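Local coordinates for putative flavoprotein (Bacteroides eggerthii, PDB 4ICI) that binds flavin mononucleotide in a flavodoxin-like fold and probably serves in electron transfer, although its exact role is not established, at residues 45-48 with 49-53; 99-102 with 103-106; 154-157 with 158-162. One frame throughout, in Å; residues are numbered along the deposited sequence. Where two conformers were deposited one is given.

Contact 1: 45-48 with 49-53; sequences IAPA and QPYTS. With EDO (1,2-ethanediol), chain E.
P47 and Y51 meet ring to ring without stacking: P47 CG lies at the edge of the phenol, near its plane, 3.9 Å from Y51 CD1. The same carbon is 4.0 Å from Y51 CE1, so the pyrrolidine corner touches one flank of the aromatic ring. Y51 reaches back because its CG stands anti to its own carbonyl carbon (chi1 -71°). Between the two, P47 CB comes within 3.5 Å of Q49 O, which brings the proline ring against the backbone of the intervening bend. No hydrogen bond closes this bend; P47 O is 4.1 Å from P50 N, and a proline nitrogen here has no hydrogen to give.

The bend belongs to the long connection that leaves strand 41-44 of the flavodoxin-like fold and leads to helix 64-70. Two residues of that helix hold Y51: E68 is hydrogen-bonded to OH and R64 makes a cation-pi contact, while the W98 ring meets that of Y51 edge-to-face. Upstream of the bend, I45 O accepts a hydrogen bond from O2 of a 1,2-ethanediol at 2.7 Å, the diol probably coming from the crystallisation liquor.

Contact 2: 99-102 with 103-106; sequences WDLA and PRII. With FMN (flavin mononucleotide), chain B.
One of the flavin-binding loops of the flavodoxin-like fold joins strand 90-96 to helix 104-112 here, and A102 packs against I106 where the loop gives way to the helix. A102 CB lies 4.0 Å from I106 CB, one turn further on, and 3.8 Å from P103 CD, so the methyl touches both the proline ring and the first helical turn. Y95 and L138 also touch this alanine.

Upstream, W99 and D100 both have positive phi and psi, a left-handed pair of backbone conformations that presents successive N-H groups to the flavin. W99 N donates to FMN N5 over 2.9 Å at 160°, while D100 N reaches FMN O4 at 3.0 Å with a more bent angle of 138°. The W99 indole approaches the isoalloxazine obliquely, CD1 being 4.0 Å from FMN C6. D100 O is in turn hydrogen-bonded to N133 ND2, which ties the loop to helix 132-141.

R104 starts away from the loop, but a bend at chi2 (-53°) brings its guanidinium back beside L101, whose CD1 methyl lies 4.0 Å from R104 NH2. A water donates to A102 O at 2.7 Å and accepts from R104 NH1 at 2.9 Å, bridging the two segments where no direct hydrogen bond does. R104 NE and NH2 are used on E68 O and M69 O, so each of the three guanidinium nitrogens has a partner, an arrangement that should limit rotation of the group. Backbone donors that read N5 and O4 of the flavin, set in the loop after a parallel strand and just ahead of the next helix, are in keeping with FMN binding in flavodoxin-like proteins.

Contact 3: 154-157 with 158-162; sequences NRTD and EKAIR
The chain runs extended through T156 and D157 and becomes helical at E158, with D157 O accepting from I161 N at 2.9 Å and 163° to start the hydrogen-bond pattern of helix 158-168. D157 is the N-cap of this last helix of the flavodoxin-like fold. Its carboxylate has CG between the backbone N and the carbonyl carbon (chi1 62°), a rotation that swings OD1 across the open helix end. There OD1 takes the N-H of A160 at 3.0 Å and 156°, met nearly along the C-O axis. The residue that would return the bond in a capping box, A160, has no side-chain acceptor, and D157 N has no partner in the model, so the cap rests on the one side-chain bond. A negative group at a helix N terminus is probably favoured by the local field.

Beside the cap, T156 and I161 cross at about a right angle: T156 OG1 is 3.5 Å from I161 CG1, and T156 CG2 is 4.0 Å from I161 CD1. The isoleucine also touches L34 and A37 of helix 26-38, which joins the two helices. With an alanine here CG1, CG2 and CD1 are gone, which would probably leave a gap between T156 and helix 26-38.

Further along, R162 pairs with E158 one turn back, although the modelled separation of R162 NH2 and E158 OE2 is doubtfully short. Close to the start of the helix, I161 CG1 lies only 3.3 Å from D157 O, the same oxygen that holds I161 N.

Overall arrangement
The three contacts follow one another along the chain, none nested in or crossing another. Contact 1 forms a bend just after edge strand 41-44, contact 2 turns from central strand 90-96 into helix 104-112, and contact 3 turns from the other edge strand, 146-152, into helix 158-168. Contacts 1 and 2 touch: P47 CA lies 3.7 Å from I105 CD1 and I45 CD1 lies 3.8 Å from I106 CD1, so the loop after strand 41-44 rests on helix 104-112. Contact 3 stands apart, its centre about 23 Å from that of contact 2 across the middle of the chain, and joins helix 158-168 to helix 26-38.

Contact 1: 45-48 with 49-53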
loop_
_atom_site.group_PDB
_atom_site.type_symbol
_atom_site.label_atom_id
_atom_site.label_comp_id
_atom_site.label_asym_id
_atom_site.label_seq_id
_atom_site.Cartn_x
_atom_site.Cartn_y
_atom_site.Cartn_z
ATOM N N ILE A 45 2.092 6.814 4.850
ATOM C CA ILE A 45 2.784 7.422 3.714
ATOM C C ILE A 45 2.058 8.736 3.446
ATOM O O ILE A 45 0.974 8.726 2.850
ATOM C CB ILE A 45 2.726 6.504 2.467
ATOM C CG1 ILE A 45 3.406 5.127 2.741
ATOM C CG2 ILE A 45 3.348 7.208 1.271
ATOM C CD1 ILE A 45 3.122 4.035 1.678
ATOM N N ALA A 46 2.628 9.843 3.940
ATOM C CA ALA A 46 1.958 11.127 3.909
ATOM C C ALA A 46 2.404 11.926 2.697
ATOM O O ALA A 46 3.595 12.193 2.520
ATOM C CB ALA A 46 2.244 11.942 5.181
ATOM N N PRO A 47 1.467 12.300 1.839
ATOM C CA PRO A 47 1.841 13.171 0.741
ATOM C C PRO A 47 2.328 14.546 1.198
ATOM O O PRO A 47 1.760 15.147 2.104
ATOM C CB PRO A 47 0.578 13.322 -0.066
ATOM C CG PRO A 47 -0.492 12.806 0.736
ATOM C CD PRO A 47 0.040 12.015 1.879
ATOM N N ALA A 48 3.358 15.053 0.545
ATOM C CA ALA A 48 3.829 16.391 0.803
ATOM C C ALA A 48 2.743 17.443 0.514
ATOM O O ALA A 48 2.671 18.460 1.206
ATOM C CB ALA A 48 5.083 16.662 0.009
ATOM N N GLN A 49 1.916 17.181 -0.489
ATOM C CA GLN A 49 0.748 17.993 -0.772
ATOM C C GLN A 49 -0.482 17.120 -0.611
ATOM O O GLN A 49 -0.734 16.225 -1.433
ATOM C CB GLN A 49 0.781 18.572 -2.183
ATOM C CG GLN A 49 -0.416 19.519 -2.479
ATOM C CD GLN A 49 -0.348 20.201 -3.790
ATOM O OE1 GLN A 49 -1.318 20.161 -4.622
ATOM N NE2 GLN A 49 0.759 20.874 -4.010
ATOM N N PRO A 50 -1.262 17.345 0.464
ATOM C CA PRO A 50 -2.474 16.540 0.683
ATOM C C PRO A 50 -3.451 16.513 -0.487
ATOM O O PRO A 50 -3.582 17.488 -1.219
ATOM C CB PRO A 50 -3.118 17.211 1.895
ATOM C CG PRO A 50 -1.942 17.774 2.648
ATOM C CD PRO A 50 -1.009 18.256 1.583
ATOM N N TYR A 51 -4.172 15.392 -0.620
ATOM C CA TYR A 51 -5.203 15.237 -1.620
ATOM C C TYR A 51 -6.515 15.811 -1.125
ATOM O O TYR A 51 -7.029 15.401 -0.077
ATOM C CB TYR A 51 -5.381 13.750 -1.969
ATOM C CG TYR A 51 -4.234 13.176 -2.760
ATOM C CD1 TYR A 51 -3.109 12.690 -2.129
ATOM C CD2 TYR A 51 -4.305 13.087 -4.143
ATOM C CE1 TYR A 51 -2.052 12.167 -2.862
ATOM C CE2 TYR A 51 -3.259 12.586 -4.891
ATOM C CZ TYR A 51 -2.144 12.089 -4.245
ATOM O OH TYR A 51 -1.068 11.593 -4.961
ATOM N N THR A 52 -7.041 16.747 -1.895
ATOM C CA THR A 52 -8.361 17.331 -1.656
ATOM C C THR A 52 -9.466 16.477 -2.295
ATOM O O THR A 52 -9.229 15.602 -3.118
ATOM C CB THR A 52 -8.458 18.709 -2.299
ATOM O OG1 THR A 52 -8.326 18.517 -3.709
ATOM C CG2 THR A 52 -7.387 19.687 -1.768
ATOM N N SER A 53 -10.717 16.765 -1.942
ATOM C CA SER A 53 -11.833 16.083 -2.604
ATOM C C SER A 53 -11.793 16.305 -4.113
ATOM O O SER A 53 -12.021 15.373 -4.893
ATOM C CB SER A 53 -13.171 16.528 -2.020
ATOM O OG SER A 53 -13.220 16.210 -0.652
HETATM C C1 EDO E . -1.115 9.624 5.741
HETATM O O1 EDO E . -1.535 10.816 5.057
HETATM C C2 EDO E . -1.533 8.311 5.054
HETATM O O2 EDO E . -1.595 8.392 3.652
#

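Contact 2: 99-102 with 103-106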
loop_
_atom_site.group_PDB
_atom_site.type_symbol
_atom_site.label_atom_id
_atom_site.label_comp_id
_atom_site.label_asym_id
_atom_site.label_seq_id
_atom_site.Cartn_x
_atom_site.Cartn_y
_atom_site.Cartn_z
ATOM N N TRP A 99 -8.304 3.350 -10.266
ATOM C CA TRP A 99 -8.295 2.875 -11.644
ATOM C C TRP A 99 -7.589 1.505 -11.775
ATOM O O TRP A 99 -6.798 1.268 -12.685
ATOM C CB TRP A 99 -7.649 3.929 -12.542
ATOM C CG TRP A 99 -8.409 5.218 -12.567
ATOM C CD1 TRP A 99 -8.189 6.346 -11.793
ATOM C CD2 TRP A 99 -9.575 5.503 -13.361
ATOM N NE1 TRP A 99 -9.138 7.294 -12.084
ATOM C CE2 TRP A 99 -9.990 6.808 -13.039
ATOM C CE3 TRP A 99 -10.291 4.784 -14.314
ATOM C CZ2 TRP A 99 -11.103 7.412 -13.630
ATOM C CZ3 TRP A 99 -11.405 5.383 -14.914
ATOM C CH2 TRP A 99 -11.796 6.686 -14.567
ATOM N N ASP A 100 -7.926 0.601 -10.857
ATOM C CA ASP A 100 -7.407 -0.778 -10.818
ATOM C C ASP A 100 -5.895 -0.869 -10.588
ATOM O O ASP A 100 -5.286 -1.906 -10.891
ATOM C CB ASP A 100 -7.822 -1.547 -12.094
ATOM C CG ASP A 100 -8.128 -3.023 -11.847
ATOM O OD1 ASP A 100 -8.192 -3.485 -10.671
ATOM O OD2 ASP A 100 -8.261 -3.710 -12.891
ATOM N N LEU A 101 -5.316 0.197 -10.036
ATOM C CA LEU A 101 -3.887 0.278 -9.790
ATOM C C LEU A 101 -3.593 0.798 -8.385
ATOM O O LEU A 101 -4.456 1.358 -7.721
ATOM C CB LEU A 101 -3.220 1.233 -10.803
ATOM C CG LEU A 101 -3.226 0.810 -12.268
ATOM C CD1 LEU A 101 -2.865 2.038 -13.144
ATOM C CD2 LEU A 101 -2.291 -0.388 -12.506
ATOM N N ALA A 102 -2.352 0.634 -7.960
ATOM C CA ALA A 102 -1.849 1.382 -6.804
ATOM C C ALA A 102 -1.684 2.854 -7.183
ATOM O O ALA A 102 -1.174 3.177 -8.253
ATOM C CB ALA A 102 -0.509 0.845 -6.348
ATOM N N PRO A 103 -2.091 3.769 -6.288
ATOM C CA PRO A 103 -1.726 5.175 -6.470
ATOM C C PRO A 103 -0.230 5.347 -6.662
ATOM O O PRO A 103 0.570 4.598 -6.076
ATOM C CB PRO A 103 -2.215 5.831 -5.172
ATOM C CG PRO A 103 -3.327 4.927 -4.682
ATOM C CD PRO A 103 -2.857 3.548 -5.056
ATOM N N ARG A 104 0.151 6.337 -7.472
ATOM C CA ARG A 104 1.560 6.519 -7.793
ATOM C C ARG A 104 2.451 6.840 -6.597
ATOM O O ARG A 104 3.649 6.591 -6.647
ATOM C CB ARG A 104 1.740 7.552 -8.891
ATOM C CG ARG A 104 0.930 7.354 -10.175
ATOM C CD ARG A 104 1.073 6.036 -10.810
ATOM N NE ARG A 104 0.405 5.990 -12.112
ATOM C CZ ARG A 104 0.279 4.881 -12.842
ATOM N NH1 ARG A 104 0.780 3.729 -12.391
ATOM N NH2 ARG A 104 -0.262 4.953 -14.051
ATOM N N ILE A 105 1.872 7.350 -5.511
ATOM C CA ILE A 105 2.676 7.559 -4.306
ATOM C C ILE A 105 3.233 6.248 -3.735
ATOM O O ILE A 105 4.243 6.244 -3.060
ATOM C CB ILE A 105 1.891 8.376 -3.229
ATOM C CG1 ILE A 105 2.842 9.039 -2.215
ATOM C CG2 ILE A 105 0.803 7.506 -2.588
ATOM C CD1 ILE A 105 2.166 10.056 -1.310
ATOM N N ILE A 106 2.590 5.125 -4.061
ATOM C CA ILE A 106 3.138 3.827 -3.686
ATOM C C ILE A 106 4.468 3.572 -4.419
ATOM O O ILE A 106 5.419 3.062 -3.826
ATOM C CB ILE A 106 2.117 2.693 -3.916
ATOM C CG1 ILE A 106 0.895 2.890 -2.995
ATOM C CG2 ILE A 106 2.774 1.335 -3.670
ATOM C CD1 ILE A 106 1.188 3.055 -1.458
HETATM N N1 FMN B . -12.626 1.508 -6.375
HETATM C C2 FMN B . -12.651 0.364 -7.135
HETATM O O2 FMN B . -13.273 -0.612 -6.721
HETATM N N3 FMN B . -11.988 0.334 -8.354
HETATM C C4 FMN B . -11.324 1.431 -8.876
HETATM O O4 FMN B . -10.720 1.268 -9.952
HETATM C C4A FMN B . -11.330 2.613 -8.117
HETATM N N5 FMN B . -10.696 3.776 -8.605
HETATM C C5A FMN B . -10.698 4.913 -7.787
HETATM C C6 FMN B . -10.044 6.071 -8.230
HETATM C C7 FMN B . -10.013 7.199 -7.449
HETATM C C7M FMN B . -9.268 8.415 -7.914
HETATM C C8 FMN B . -10.617 7.212 -6.204
HETATM C C8M FMN B . -10.596 8.464 -5.357
HETATM C C9 FMN B . -11.277 6.073 -5.760
HETATM C C9A FMN B . -11.312 4.898 -6.535
HETATM N N10 FMN B . -11.964 3.738 -6.087
HETATM C C10 FMN B . -11.967 2.609 -6.870
HETATM C "C1'" FMN B . -12.592 3.711 -4.718
HETATM C "C2'" FMN B . -11.472 3.505 -3.659
HETATM O "O2'" FMN B . -10.611 2.426 -3.934
HETATM C "C3'" FMN B . -12.059 3.195 -2.267
HETATM O "O3'" FMN B . -13.120 4.149 -1.944
HETATM C "C4'" FMN B . -10.987 3.108 -1.139
HETATM O "O4'" FMN B . -11.582 2.417 -0.067
HETATM C "C5'" FMN B . -10.608 4.555 -0.643
HETATM O "O5'" FMN B . -9.638 4.357 0.353
HETATM P P FMN B . -9.095 5.543 1.282
HETATM O O1P FMN B . -10.320 6.004 2.088
HETATM O O2P FMN B . -7.973 5.043 2.060
HETATM O O3P FMN B . -8.570 6.693 0.416
HETATM O O HOH W 1 1.094 2.851 -9.637
#

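Contact 3: 154-157 with 158-162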
loop_
_atom_site.group_PDB
_atom_site.type_symbol
_atom_site.label_atom_id
_atom_site.label_comp_id
_atom_site.label_asym_id
_atom_site.label_seq_id
_atom_site.Cartn_x
_atom_site.Cartn_y
_atom_site.Cartn_z
ATOM N N ASN A 154 -11.425 -4.801 2.601
ATOM C CA ASN A 154 -12.645 -4.004 2.792
ATOM C C ASN A 154 -13.419 -4.408 4.028
ATOM O O ASN A 154 -13.954 -3.557 4.744
ATOM C CB ASN A 154 -13.562 -4.096 1.564
ATOM C CG ASN A 154 -13.017 -3.331 0.372
ATOM O OD1 ASN A 154 -12.268 -2.379 0.553
ATOM N ND2 ASN A 154 -13.394 -3.738 -0.843
ATOM N N ARG A 155 -13.491 -5.694 4.267
ATOM C CA ARG A 155 -14.108 -6.187 5.491
ATOM C C ARG A 155 -13.156 -7.228 6.017
ATOM O O ARG A 155 -12.919 -8.254 5.346
ATOM C CB ARG A 155 -15.501 -6.750 5.199
ATOM C CG ARG A 155 -16.526 -5.671 4.891
ATOM N N THR A 156 -12.537 -6.950 7.159
ATOM C CA THR A 156 -11.605 -7.890 7.709
ATOM C C THR A 156 -11.702 -7.960 9.222
ATOM O O THR A 156 -12.383 -7.147 9.873
ATOM C CB THR A 156 -10.142 -7.584 7.239
ATOM O OG1 THR A 156 -9.349 -8.767 7.410
ATOM C CG2 THR A 156 -9.534 -6.430 7.993
ATOM N N ASP A 157 -11.063 -8.981 9.760
ATOM C CA ASP A 157 -10.932 -9.184 11.186
ATOM C C ASP A 157 -9.708 -10.032 11.443
ATOM O O ASP A 157 -9.020 -10.472 10.500
ATOM C CB ASP A 157 -12.228 -9.751 11.814
ATOM C CG ASP A 157 -12.636 -11.115 11.293
ATOM O OD1 ASP A 157 -11.827 -11.916 10.808
ATOM O OD2 ASP A 157 -13.830 -11.440 11.445
ATOM N N GLU A 158 -9.380 -10.191 12.711
ATOM C CA GLU A 158 -8.174 -10.840 13.117
ATOM C C GLU A 158 -8.132 -12.286 12.602
ATOM O O GLU A 158 -7.089 -12.749 12.167
ATOM C CB GLU A 158 -8.008 -10.791 14.645
ATOM C CG GLU A 158 -6.697 -11.315 15.136
ATOM C CD GLU A 158 -6.362 -10.826 16.549
ATOM O OE1 GLU A 158 -7.268 -10.300 17.241
ATOM O OE2 GLU A 158 -5.189 -10.975 16.951
ATOM N N LYS A 159 -9.244 -13.008 12.669
ATOM C CA LYS A 159 -9.264 -14.407 12.224
ATOM C C LYS A 159 -8.972 -14.511 10.735
ATOM O O LYS A 159 -8.248 -15.419 10.294
ATOM C CB LYS A 159 -10.608 -15.084 12.542
ATOM C CG LYS A 159 -10.837 -15.357 14.020
ATOM C CD LYS A 159 -12.239 -15.878 14.258
ATOM C CE LYS A 159 -12.429 -16.209 15.736
ATOM N NZ LYS A 159 -13.874 -16.386 16.122
ATOM N N ALA A 160 -9.513 -13.594 9.956
ATOM C CA ALA A 160 -9.281 -13.620 8.515
ATOM C C ALA A 160 -7.840 -13.219 8.195
ATOM O O ALA A 160 -7.215 -13.792 7.292
ATOM C CB ALA A 160 -10.276 -12.738 7.797
ATOM N N ILE A 161 -7.310 -12.235 8.916
ATOM C CA ILE A 161 -5.917 -11.825 8.733
ATOM C C ILE A 161 -4.984 -12.979 9.060
ATOM O O ILE A 161 -4.069 -13.287 8.291
ATOM C CB ILE A 161 -5.574 -10.560 9.554
ATOM C CG1 ILE A 161 -6.313 -9.351 8.958
ATOM C CG2 ILE A 161 -4.028 -10.366 9.641
ATOM C CD1 ILE A 161 -6.400 -8.102 9.856
ATOM N N ARG A 162 -5.226 -13.657 10.179
ATOM C CA ARG A 162 -4.361 -14.750 10.565
ATOM C C ARG A 162 -4.386 -15.875 9.532
ATOM O O ARG A 162 -3.350 -16.454 9.239
ATOM C CB ARG A 162 -4.710 -15.244 11.977
ATOM C CG ARG A 162 -4.400 -14.158 13.007
ATOM C CD ARG A 162 -4.377 -14.683 14.443
ATOM N NE ARG A 162 -4.194 -13.578 15.385
ATOM C CZ ARG A 162 -3.061 -12.890 15.555
ATOM N NH1 ARG A 162 -1.955 -13.178 14.855
ATOM N NH2 ARG A 162 -3.026 -11.902 16.446
#